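Local coordinates for tRNA (adenine(58)-N(1))-methyltransferase TrmI (PDB 2PWY), which catalyses the S-adenosyl-L-methionine-dependent methylation of adenosine 58 in tRNA at N1, and is required for cell growth at extreme temperatures, at residues A[132-137]-A[150-155]; A[101-106]-A[155-160]; A[113-118]-A[122-127]. All coordinates share one frame; numbering follows the deposited sequence.

All three contacts belong to the S-adenosyl-L-methionine-binding catalytic domain and meet at one mixed sheet. Contact 3 is buried and wholly apolar in its side-chain packing, joining helix 109-118 to strand 123-128. Contact 2 is also buried, but there the leucine and alanine packing adjoins the adenine of the bound cofactor product, and the chemistry turns polar. Contact 1 lies at the edge of the sheet, on strand 150-154, and is only partly buried; its helix gives the ribose one hydrogen bond, from His133. Contacts 1 and 2 share Gly155 and touch through Ala137 and Thr105, while Ser126 of contact 3 reaches Glu102 and Thr105 of contact 2.

Contact 1 (A[132-137]-A[150-155]); sequences HHLAQA and VRFHLG. With SAH (S-adenosyl-L-homocysteine), chain E.
Leu134 spreads its two methyl groups over strand 150-154. CD1 meets Phe152 at an oblique slant, 3.8 Å from Phe152 CD1, while CD2 rests on the backbone side of Leu154, 3.8 Å from Leu154 CB. With CG trans to its own backbone N (chi1 -177°), the leucine extends from the helix far enough to straddle both residues, and its forked end suits a site with two neighbours. Val150 CG1 lies over one face of the Phe152 ring, offset toward the rim. One turn along, Ala137 also directs its small CB at the strand.

The same helix serves the bound S-adenosyl-L-homocysteine. His133 ND1 donates a nearly straight hydrogen bond (172°) to the ribose O3' of SAH at 2.8 Å, with the hydroxyl oxygen at the edge of the imidazole and near its plane. A leucine in its place would probably leave O3' without this N-H donor and allow the ribose more play. Just past the strand, Gly155 O approaches the adenine, 3.5 Å from C2 of SAH. Glu128, against which His133 and Leu134 both pack, is likewise hydrogen-bonded to the ligand.

Segment 132-137 of helix 131-144 runs nearly antiparallel to strand 150-154, at 163°, within the beta-alpha-beta unit that starts at strand 123-128. The ring of His153 stacks on Tyr127 of that neighbouring strand, and Phe152 reaches back to Val141 on the helix.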
loop_
_atom_site.group_PDB
_atom_site.type_symbol
_atom_site.label_atom_id
_atom_site.label_comp_id
_atom_site.label_asym_id
_atom_site.label_seq_id
_atom_site.Cartn_x
_atom_site.Cartn_y
_atom_site.Cartn_z
ATOM N N HIS A 132 32.993 -4.990 -17.318
ATOM C CA HIS A 132 33.158 -3.883 -16.381
ATOM C C HIS A 132 32.186 -4.036 -15.209
ATOM O O HIS A 132 32.547 -3.772 -14.054
ATOM C CB HIS A 132 33.002 -2.514 -17.049
ATOM C CG HIS A 132 32.913 -1.386 -16.069
ATOM N ND1 HIS A 132 33.980 -0.998 -15.286
ATOM C CD2 HIS A 132 31.873 -0.595 -15.708
ATOM C CE1 HIS A 132 33.607 -0.004 -14.499
ATOM N NE2 HIS A 132 32.334 0.260 -14.737
ATOM N N HIS A 133 30.967 -4.480 -15.512
ATOM C CA HIS A 133 29.985 -4.776 -14.477
ATOM C C HIS A 133 30.529 -5.842 -13.528
ATOM O O HIS A 133 30.496 -5.671 -12.308
ATOM C CB HIS A 133 28.642 -5.208 -15.088
ATOM C CG HIS A 133 27.860 -4.088 -15.718
ATOM N ND1 HIS A 133 26.516 -4.194 -16.004
ATOM C CD2 HIS A 133 28.229 -2.844 -16.110
ATOM C CE1 HIS A 133 26.089 -3.068 -16.546
ATOM N NE2 HIS A 133 27.107 -2.227 -16.613
ATOM N N LEU A 134 31.044 -6.931 -14.091
ATOM C CA LEU A 134 31.573 -8.026 -13.280
ATOM C C LEU A 134 32.743 -7.590 -12.392
ATOM O O LEU A 134 32.790 -7.933 -11.218
ATOM C CB LEU A 134 31.964 -9.226 -14.147
ATOM C CG LEU A 134 32.468 -10.444 -13.364
ATOM C CD1 LEU A 134 31.447 -10.930 -12.314
ATOM C CD2 LEU A 134 32.842 -11.580 -14.307
ATOM N N ALA A 135 33.672 -6.811 -12.947
ATOM C CA ALA A 135 34.786 -6.299 -12.150
ATOM C C ALA A 135 34.318 -5.499 -10.928
ATOM O O ALA A 135 34.815 -5.723 -9.821
ATOM C CB ALA A 135 35.738 -5.477 -13.013
ATOM N N GLN A 136 33.346 -4.601 -11.119
ATOM C CA GLN A 136 32.810 -3.804 -10.008
ATOM C C GLN A 136 32.085 -4.701 -9.003
ATOM O O GLN A 136 32.243 -4.539 -7.786
ATOM C CB GLN A 136 31.875 -2.692 -10.506
ATOM C CG GLN A 136 31.433 -1.696 -9.409
ATOM C CD GLN A 136 32.611 -1.024 -8.711
ATOM O OE1 GLN A 136 33.498 -0.475 -9.369
ATOM N NE2 GLN A 136 32.626 -1.064 -7.378
ATOM N N ALA A 137 31.308 -5.655 -9.518
ATOM C CA ALA A 137 30.566 -6.578 -8.650
ATOM C C ALA A 137 31.532 -7.357 -7.767
ATOM O O ALA A 137 31.325 -7.471 -6.562
ATOM C CB ALA A 137 29.706 -7.524 -9.470
ATOM N N VAL A 150 31.361 -17.819 -3.544
ATOM C CA VAL A 150 30.833 -17.310 -4.808
ATOM C C VAL A 150 31.778 -17.660 -5.949
ATOM O O VAL A 150 32.966 -17.317 -5.898
ATOM C CB VAL A 150 30.640 -15.765 -4.791
ATOM C CG1 VAL A 150 29.970 -15.314 -6.075
ATOM C CG2 VAL A 150 29.808 -15.327 -3.579
ATOM N N ARG A 151 31.250 -18.332 -6.971
ATOM C CA ARG A 151 32.007 -18.571 -8.209
ATOM C C ARG A 151 31.467 -17.641 -9.286
ATOM O O ARG A 151 30.316 -17.782 -9.706
ATOM C CB ARG A 151 31.933 -20.041 -8.632
ATOM C CG ARG A 151 32.925 -20.408 -9.749
ATOM C CD ARG A 151 32.955 -21.908 -10.096
ATOM N NE ARG A 151 33.315 -22.763 -8.960
ATOM C CZ ARG A 151 32.643 -23.851 -8.581
ATOM N NH1 ARG A 151 31.574 -24.257 -9.253
ATOM N NH2 ARG A 151 33.058 -24.552 -7.531
ATOM N N PHE A 152 32.287 -16.672 -9.698
ATOM C CA PHE A 152 31.887 -15.687 -10.699
ATOM C C PHE A 152 32.247 -16.199 -12.080
ATOM O O PHE A 152 33.306 -16.807 -12.258
ATOM C CB PHE A 152 32.613 -14.349 -10.486
ATOM C CG PHE A 152 32.285 -13.653 -9.189
ATOM C CD1 PHE A 152 31.130 -12.877 -9.070
ATOM C CD2 PHE A 152 33.167 -13.714 -8.105
ATOM C CE1 PHE A 152 30.831 -12.195 -7.870
ATOM C CE2 PHE A 152 32.878 -13.041 -6.904
ATOM C CZ PHE A 152 31.712 -12.279 -6.787
ATOM N N HIS A 153 31.370 -15.938 -13.049
ATOM C CA HIS A 153 31.595 -16.306 -14.448
ATOM C C HIS A 153 31.331 -15.131 -15.367
ATOM O O HIS A 153 30.272 -14.477 -15.281
ATOM C CB HIS A 153 30.679 -17.452 -14.875
ATOM C CG HIS A 153 30.827 -18.688 -14.050
ATOM N ND1 HIS A 153 30.156 -18.876 -12.861
ATOM C CD2 HIS A 153 31.565 -19.805 -14.249
ATOM C CE1 HIS A 153 30.475 -20.056 -12.362
ATOM N NE2 HIS A 153 31.334 -20.636 -13.179
ATOM N N LEU A 154 32.289 -14.868 -16.252
ATOM C CA LEU A 154 32.111 -13.856 -17.289
ATOM C C LEU A 154 31.483 -14.520 -18.502
ATOM O O LEU A 154 32.081 -15.413 -19.116
ATOM C CB LEU A 154 33.442 -13.221 -17.683
ATOM C CG LEU A 154 33.383 -12.216 -18.833
ATOM C CD1 LEU A 154 32.605 -10.969 -18.441
ATOM C CD2 LEU A 154 34.802 -11.855 -19.261
ATOM N N GLY A 155 30.274 -14.095 -18.838
ATOM C CA GLY A 155 29.562 -14.678 -19.971
ATOM C C GLY A 155 28.061 -14.660 -19.804
ATOM O O GLY A 155 27.543 -14.344 -18.731
HETATM N N SAH E . 21.024 -8.039 -8.982
HETATM C CA SAH E . 22.222 -7.231 -9.382
HETATM C CB SAH E . 21.874 -6.252 -10.496
HETATM C CG SAH E . 21.697 -6.947 -11.849
HETATM S SD SAH E . 21.548 -5.706 -13.162
HETATM C C SAH E . 22.751 -6.512 -8.156
HETATM O O SAH E . 22.121 -6.564 -7.089
HETATM O OXT SAH E . 23.819 -5.890 -8.206
HETATM C "C5'" SAH E . 21.403 -6.891 -14.525
HETATM C "C4'" SAH E . 22.768 -7.426 -14.973
HETATM O "O4'" SAH E . 22.570 -8.600 -15.734
HETATM C "C3'" SAH E . 23.584 -6.479 -15.861
HETATM O "O3'" SAH E . 24.879 -6.338 -15.285
HETATM C "C2'" SAH E . 23.638 -7.176 -17.221
HETATM O "O2'" SAH E . 24.867 -7.016 -17.893
HETATM C "C1'" SAH E . 23.481 -8.623 -16.830
HETATM N N9 SAH E . 22.854 -9.541 -17.795
HETATM C C8 SAH E . 21.708 -9.330 -18.508
HETATM N N7 SAH E . 21.447 -10.462 -19.201
HETATM C C5 SAH E . 22.372 -11.401 -18.907
HETATM C C6 SAH E . 22.565 -12.720 -19.335
HETATM N N6 SAH E . 21.721 -13.300 -20.203
HETATM N N1 SAH E . 23.652 -13.419 -18.826
HETATM C C2 SAH E . 24.522 -12.833 -17.939
HETATM N N3 SAH E . 24.325 -11.527 -17.535
HETATM C C4 SAH E . 23.267 -10.829 -18.011
#

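Contact 2 (A[101-106]-A[155-160]); sequences LEAGTG and GKLEEA. With SAH (S-adenosyl-L-homocysteine), chain E.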
loop_
_atom_site.group_PDB
_atom_site.type_symbol
_atom_site.label_atom_id
_atom_site.label_comp_id
_atom_site.label_asym_id
_atom_site.label_seq_id
_atom_site.Cartn_x
_atom_site.Cartn_y
_atom_site.Cartn_z
ATOM N N LEU A 101 21.922 -20.554 -8.517
ATOM C CA LEU A 101 22.371 -19.980 -9.781
ATOM C C LEU A 101 21.869 -18.541 -9.861
ATOM O O LEU A 101 20.700 -18.272 -9.564
ATOM C CB LEU A 101 21.798 -20.794 -10.941
ATOM C CG LEU A 101 22.256 -20.446 -12.359
ATOM C CD1 LEU A 101 23.747 -20.725 -12.560
ATOM C CD2 LEU A 101 21.379 -21.236 -13.372
ATOM N N GLU A 102 22.747 -17.630 -10.279
ATOM C CA GLU A 102 22.386 -16.221 -10.391
ATOM C C GLU A 102 22.813 -15.606 -11.711
ATOM O O GLU A 102 23.929 -15.834 -12.172
ATOM C CB GLU A 102 23.029 -15.391 -9.259
ATOM C CG GLU A 102 22.693 -13.897 -9.370
ATOM C CD GLU A 102 23.498 -12.983 -8.437
ATOM O OE1 GLU A 102 24.691 -13.255 -8.161
ATOM O OE2 GLU A 102 22.916 -11.969 -7.980
ATOM N N ALA A 103 21.929 -14.807 -12.301
ATOM C CA ALA A 103 22.330 -13.878 -13.371
ATOM C C ALA A 103 21.364 -12.683 -13.393
ATOM O O ALA A 103 20.182 -12.861 -13.101
ATOM C CB ALA A 103 22.340 -14.591 -14.733
ATOM N N GLY A 104 21.848 -11.467 -13.690
ATOM C CA GLY A 104 23.280 -11.168 -13.854
ATOM C C GLY A 104 23.896 -10.667 -12.555
ATOM O O GLY A 104 23.202 -10.054 -11.738
ATOM N N THR A 105 25.189 -10.932 -12.344
ATOM C CA THR A 105 25.866 -10.475 -11.118
ATOM C C THR A 105 25.621 -8.984 -10.863
ATOM O O THR A 105 25.379 -8.570 -9.723
ATOM C CB THR A 105 27.386 -10.788 -11.141
ATOM O OG1 THR A 105 27.591 -12.102 -11.678
ATOM C CG2 THR A 105 27.977 -10.728 -9.736
ATOM N N GLY A 106 25.674 -8.185 -11.932
ATOM C CA GLY A 106 25.383 -6.758 -11.854
ATOM C C GLY A 106 26.434 -6.023 -11.050
ATOM O O GLY A 106 27.572 -5.900 -11.499
ATOM N N GLY A 155 30.274 -14.095 -18.838
ATOM C CA GLY A 155 29.562 -14.678 -19.971
ATOM C C GLY A 155 28.061 -14.660 -19.804
ATOM O O GLY A 155 27.543 -14.344 -18.731
ATOM N N LYS A 156 27.363 -15.004 -20.881
ATOM C CA LYS A 156 25.908 -15.097 -20.855
ATOM C C LYS A 156 25.486 -16.405 -20.203
ATOM O O LYS A 156 26.072 -17.462 -20.466
ATOM C CB LYS A 156 25.339 -15.002 -22.273
ATOM C CG LYS A 156 25.542 -13.640 -22.923
ATOM C CD LYS A 156 25.371 -13.720 -24.440
ATOM C CE LYS A 156 25.610 -12.360 -25.115
ATOM N NZ LYS A 156 26.940 -11.733 -24.755
ATOM N N LEU A 157 24.475 -16.327 -19.343
ATOM C CA LEU A 157 23.946 -17.519 -18.708
ATOM C C LEU A 157 23.482 -18.540 -19.763
ATOM O O LEU A 157 23.673 -19.732 -19.569
ATOM C CB LEU A 157 22.821 -17.173 -17.722
ATOM C CG LEU A 157 22.192 -18.342 -16.942
ATOM C CD1 LEU A 157 23.259 -19.145 -16.184
ATOM C CD2 LEU A 157 21.072 -17.885 -16.001
ATOM N N GLU A 158 22.912 -18.058 -20.878
ATOM C CA GLU A 158 22.451 -18.919 -21.992
ATOM C C GLU A 158 23.509 -19.910 -22.465
ATOM O O GLU A 158 23.176 -20.948 -23.047
ATOM C CB GLU A 158 22.103 -18.094 -23.244
ATOM C CG GLU A 158 20.953 -17.190 -23.155
ATOM C CD GLU A 158 21.348 -15.803 -22.721
ATOM O OE1 GLU A 158 22.061 -15.671 -21.708
ATOM O OE2 GLU A 158 20.916 -14.847 -23.396
ATOM N N GLU A 159 24.775 -19.556 -22.260
ATOM C CA GLU A 159 25.899 -20.292 -22.839
ATOM C C GLU A 159 26.670 -21.082 -21.786
ATOM O O GLU A 159 27.692 -21.715 -22.084
ATOM C CB GLU A 159 26.810 -19.324 -23.610
ATOM C CG GLU A 159 26.066 -18.702 -24.794
ATOM C CD GLU A 159 26.824 -17.608 -25.517
ATOM O OE1 GLU A 159 27.973 -17.288 -25.143
ATOM O OE2 GLU A 159 26.252 -17.058 -26.483
ATOM N N ALA A 160 26.155 -21.073 -20.557
ATOM C CA ALA A 160 26.850 -21.703 -19.435
ATOM C C ALA A 160 26.850 -23.225 -19.537
ATOM O O ALA A 160 25.875 -23.821 -19.972
ATOM C CB ALA A 160 26.214 -21.282 -18.127
HETATM N N SAH E . 21.024 -8.039 -8.982
HETATM C CA SAH E . 22.222 -7.231 -9.382
HETATM C CB SAH E . 21.874 -6.252 -10.496
HETATM C CG SAH E . 21.697 -6.947 -11.849
HETATM S SD SAH E . 21.548 -5.706 -13.162
HETATM C C SAH E . 22.751 -6.512 -8.156
HETATM O O SAH E . 22.121 -6.564 -7.089
HETATM O OXT SAH E . 23.819 -5.890 -8.206
HETATM C "C5'" SAH E . 21.403 -6.891 -14.525
HETATM C "C4'" SAH E . 22.768 -7.426 -14.973
HETATM O "O4'" SAH E . 22.570 -8.600 -15.734
HETATM C "C3'" SAH E . 23.584 -6.479 -15.861
HETATM O "O3'" SAH E . 24.879 -6.338 -15.285
HETATM C "C2'" SAH E . 23.638 -7.176 -17.221
HETATM O "O2'" SAH E . 24.867 -7.016 -17.893
HETATM C "C1'" SAH E . 23.481 -8.623 -16.830
HETATM N N9 SAH E . 22.854 -9.541 -17.795
HETATM C C8 SAH E . 21.708 -9.330 -18.508
HETATM N N7 SAH E . 21.447 -10.462 -19.201
HETATM C C5 SAH E . 22.372 -11.401 -18.907
HETATM C C6 SAH E . 22.565 -12.720 -19.335
HETATM N N6 SAH E . 21.721 -13.300 -20.203
HETATM N N1 SAH E . 23.652 -13.419 -18.826
HETATM C C2 SAH E . 24.522 -12.833 -17.939
HETATM N N3 SAH E . 24.325 -11.527 -17.535
HETATM C C4 SAH E . 23.267 -10.829 -18.011
#
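Leu157 and Leu101 reach toward each other tip to tip, with Leu157 CD1 4.0 Å from Leu101 CD2. The other branch of Leu157 turns to Ala103, placing CD2 3.8 Å from Ala103 CB. One branched side chain thus bridges two residues of strand 99-103 that point the same way, and the small alanine leaves room for it. Tyr127 and Leu172, from the strands flanking 99-103, also pack on Leu157.

The backbone of this leucine reads the adenine: Leu157 N donates to N1 of SAH at 3.1 Å and 167°. Beside it, the amino group N6 of SAH donates to Glu158 OE1 at 2.8 Å. The Glu158 chain bends at chi2 (92°), which folds the carboxylate back toward the base. Together the two bonds match the acceptor and donor of adenine's Watson-Crick edge.

Where strand 99-103 ends, the chain enters a glycine-rich turn consistent with the nucleotide-binding loop of Rossmann-like class I methyltransferases. The peptide before Gly104 is cis, and Gly104 CA comes within 3.3 Å of O4' of SAH; any side chain there would collide with that ribose oxygen. At Gly106, positive phi and the nearby ligand likewise favour a glycine. On the other side of the strand, OE1 of the buried Glu102 is hydrogen-bonded to the hydroxyls of Ser126 and Thr111.

Contact 3 (A[113-118]-A[122-127]); sequences FLARAV and GLVESY
The peptide plane between Leu114 and Ala115 is the flat group that Val124 meets: its CG2 methyl sits over one face, 3.7 Å from Leu114 C and 3.6 Å from Ala115 N. Of the two aromatic rings in these segments, Tyr127 lies on the far side of the sheet, stacked on His153, and Phe113 packs on Leu66 and Leu70 of helix 66-72. Helix 109-118 and strand 123-128 are consecutive elements of a beta-alpha-beta unit begun by strand 99-103, part of the Rossmann-like fold of class I methyltransferases. The short segments run close to antiparallel, at 152°, as the chain turns back from helix to sheet.

Val124 is the strand residue that meets the helix most fully. Its CG1 stands trans to the backbone N (chi1 -179°), which carries that methyl toward Leu114 CD1 and leaves CG2 to press on the helix backbone. Leu114 and Val124 cross at about a right angle, and so do Val118 and Val124. Ala115, with only a methyl, lets the strand come close; Val118, at the C-terminal end of the helix segment, adds its CG2, 3.9 Å from Val124 CG2 and 3.6 Å from Leu123 N. Small and branched apolar side chains suit this buried seam. The opposite side of the helix faces another subunit: Arg116 makes a salt bridge to Asp93 of that neighbouring chain.

At the turn, space decides the residue. A side chain on Gly122 would run into Val118 O, which instead receives a CA-H...O contact from Gly122 CA at 3.4 Å.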
loop_
_atom_site.group_PDB
_atom_site.type_symbol
_atom_site.label_atom_id
_atom_site.label_comp_id
_atom_site.label_asym_id
_atom_site.label_seq_id
_atom_site.Cartn_x
_atom_site.Cartn_y
_atom_site.Cartn_z
ATOM N N PHE A 113 23.385 -11.077 -0.690
ATOM C CA PHE A 113 22.239 -11.678 0.004
ATOM C C PHE A 113 22.231 -13.199 -0.194
ATOM O O PHE A 113 22.072 -13.977 0.764
ATOM C CB PHE A 113 20.923 -11.061 -0.485
ATOM C CG PHE A 113 20.551 -9.805 0.253
ATOM C CD1 PHE A 113 21.126 -8.585 -0.091
ATOM C CD2 PHE A 113 19.646 -9.858 1.318
ATOM C CE1 PHE A 113 20.795 -7.402 0.619
ATOM C CE2 PHE A 113 19.308 -8.692 2.026
ATOM C CZ PHE A 113 19.883 -7.472 1.680
ATOM N N LEU A 114 22.434 -13.620 -1.438
ATOM C CA LEU A 114 22.491 -15.053 -1.773
ATOM C C LEU A 114 23.631 -15.778 -1.033
ATOM O O LEU A 114 23.460 -16.895 -0.515
ATOM C CB LEU A 114 22.634 -15.237 -3.297
ATOM C CG LEU A 114 21.498 -14.703 -4.196
ATOM C CD1 LEU A 114 21.892 -14.901 -5.668
ATOM C CD2 LEU A 114 20.150 -15.345 -3.882
ATOM N N ALA A 115 24.786 -15.121 -0.971
ATOM C CA ALA A 115 25.985 -15.692 -0.347
ATOM C C ALA A 115 25.821 -15.885 1.165
ATOM O O ALA A 115 26.248 -16.894 1.703
ATOM C CB ALA A 115 27.210 -14.823 -0.670
ATOM N N ARG A 116 25.188 -14.928 1.846
ATOM C CA ARG A 116 24.833 -15.109 3.262
ATOM C C ARG A 116 23.914 -16.286 3.464
ATOM O O ARG A 116 24.091 -17.053 4.422
ATOM C CB ARG A 116 24.117 -13.888 3.812
ATOM C CG ARG A 116 25.022 -12.739 4.176
ATOM C CD ARG A 116 24.203 -11.701 4.906
ATOM N NE ARG A 116 25.070 -10.691 5.479
ATOM C CZ ARG A 116 24.651 -9.667 6.213
ATOM N NH1 ARG A 116 23.357 -9.503 6.463
ATOM N NH2 ARG A 116 25.548 -8.806 6.689
ATOM N N ALA A 117 22.904 -16.401 2.595
ATOM C CA ALA A 117 21.879 -17.428 2.740
ATOM C C ALA A 117 22.414 -18.848 2.606
ATOM O O ALA A 117 22.010 -19.729 3.352
ATOM C CB ALA A 117 20.731 -17.192 1.763
ATOM N N VAL A 118 23.341 -19.073 1.685
ATOM C CA VAL A 118 23.807 -20.448 1.451
ATOM C C VAL A 118 25.044 -20.773 2.278
ATOM O O VAL A 118 25.357 -21.941 2.505
ATOM C CB VAL A 118 24.027 -20.750 -0.058
ATOM C CG1 VAL A 118 22.750 -20.463 -0.860
ATOM C CG2 VAL A 118 25.191 -19.958 -0.624
ATOM N N GLY A 122 27.792 -23.664 1.084
ATOM C CA GLY A 122 26.949 -23.498 -0.094
ATOM C C GLY A 122 27.705 -22.897 -1.265
ATOM O O GLY A 122 28.941 -22.771 -1.234
ATOM N N LEU A 123 26.968 -22.532 -2.306
ATOM C CA LEU A 123 27.573 -21.968 -3.502
ATOM C C LEU A 123 26.622 -21.010 -4.184
ATOM O O LEU A 123 25.444 -21.322 -4.372
ATOM C CB LEU A 123 27.947 -23.093 -4.482
ATOM C CG LEU A 123 28.418 -22.646 -5.875
ATOM C CD1 LEU A 123 29.814 -22.001 -5.813
ATOM C CD2 LEU A 123 28.376 -23.794 -6.872
ATOM N N VAL A 124 27.147 -19.846 -4.557
ATOM C CA VAL A 124 26.457 -18.936 -5.470
ATOM C C VAL A 124 27.236 -19.024 -6.794
ATOM O O VAL A 124 28.411 -18.665 -6.867
ATOM C CB VAL A 124 26.436 -17.466 -4.931
ATOM C CG1 VAL A 124 25.669 -16.532 -5.902
ATOM C CG2 VAL A 124 25.837 -17.400 -3.522
ATOM N N GLU A 125 26.584 -19.557 -7.823
ATOM C CA GLU A 125 27.168 -19.671 -9.152
ATOM C C GLU A 125 26.630 -18.493 -9.949
ATOM O O GLU A 125 25.495 -18.532 -10.410
ATOM C CB GLU A 125 26.676 -20.972 -9.775
ATOM C CG GLU A 125 27.446 -21.429 -10.979
ATOM C CD GLU A 125 28.562 -22.354 -10.574
ATOM O OE1 GLU A 125 28.305 -23.564 -10.412
ATOM O OE2 GLU A 125 29.682 -21.856 -10.389
ATOM N N SER A 126 27.437 -17.448 -10.110
ATOM C CA SER A 126 26.929 -16.182 -10.617
ATOM C C SER A 126 27.484 -15.834 -11.993
ATOM O O SER A 126 28.694 -15.934 -12.219
ATOM C CB SER A 126 27.251 -15.063 -9.613
ATOM O OG SER A 126 26.558 -13.874 -9.937
ATOM N N TYR A 127 26.605 -15.425 -12.906
ATOM C CA TYR A 127 27.010 -15.111 -14.292
ATOM C C TYR A 127 26.782 -13.658 -14.615
ATOM O O TYR A 127 25.746 -13.097 -14.267
ATOM C CB TYR A 127 26.235 -15.975 -15.309
ATOM C CG TYR A 127 26.737 -17.389 -15.302
ATOM C CD1 TYR A 127 27.589 -17.846 -16.298
ATOM C CD2 TYR A 127 26.405 -18.257 -14.259
ATOM C CE1 TYR A 127 28.082 -19.154 -16.273
ATOM C CE2 TYR A 127 26.897 -19.552 -14.226
ATOM C CZ TYR A 127 27.738 -19.986 -15.228
ATOM O OH TYR A 127 28.229 -21.272 -15.183
#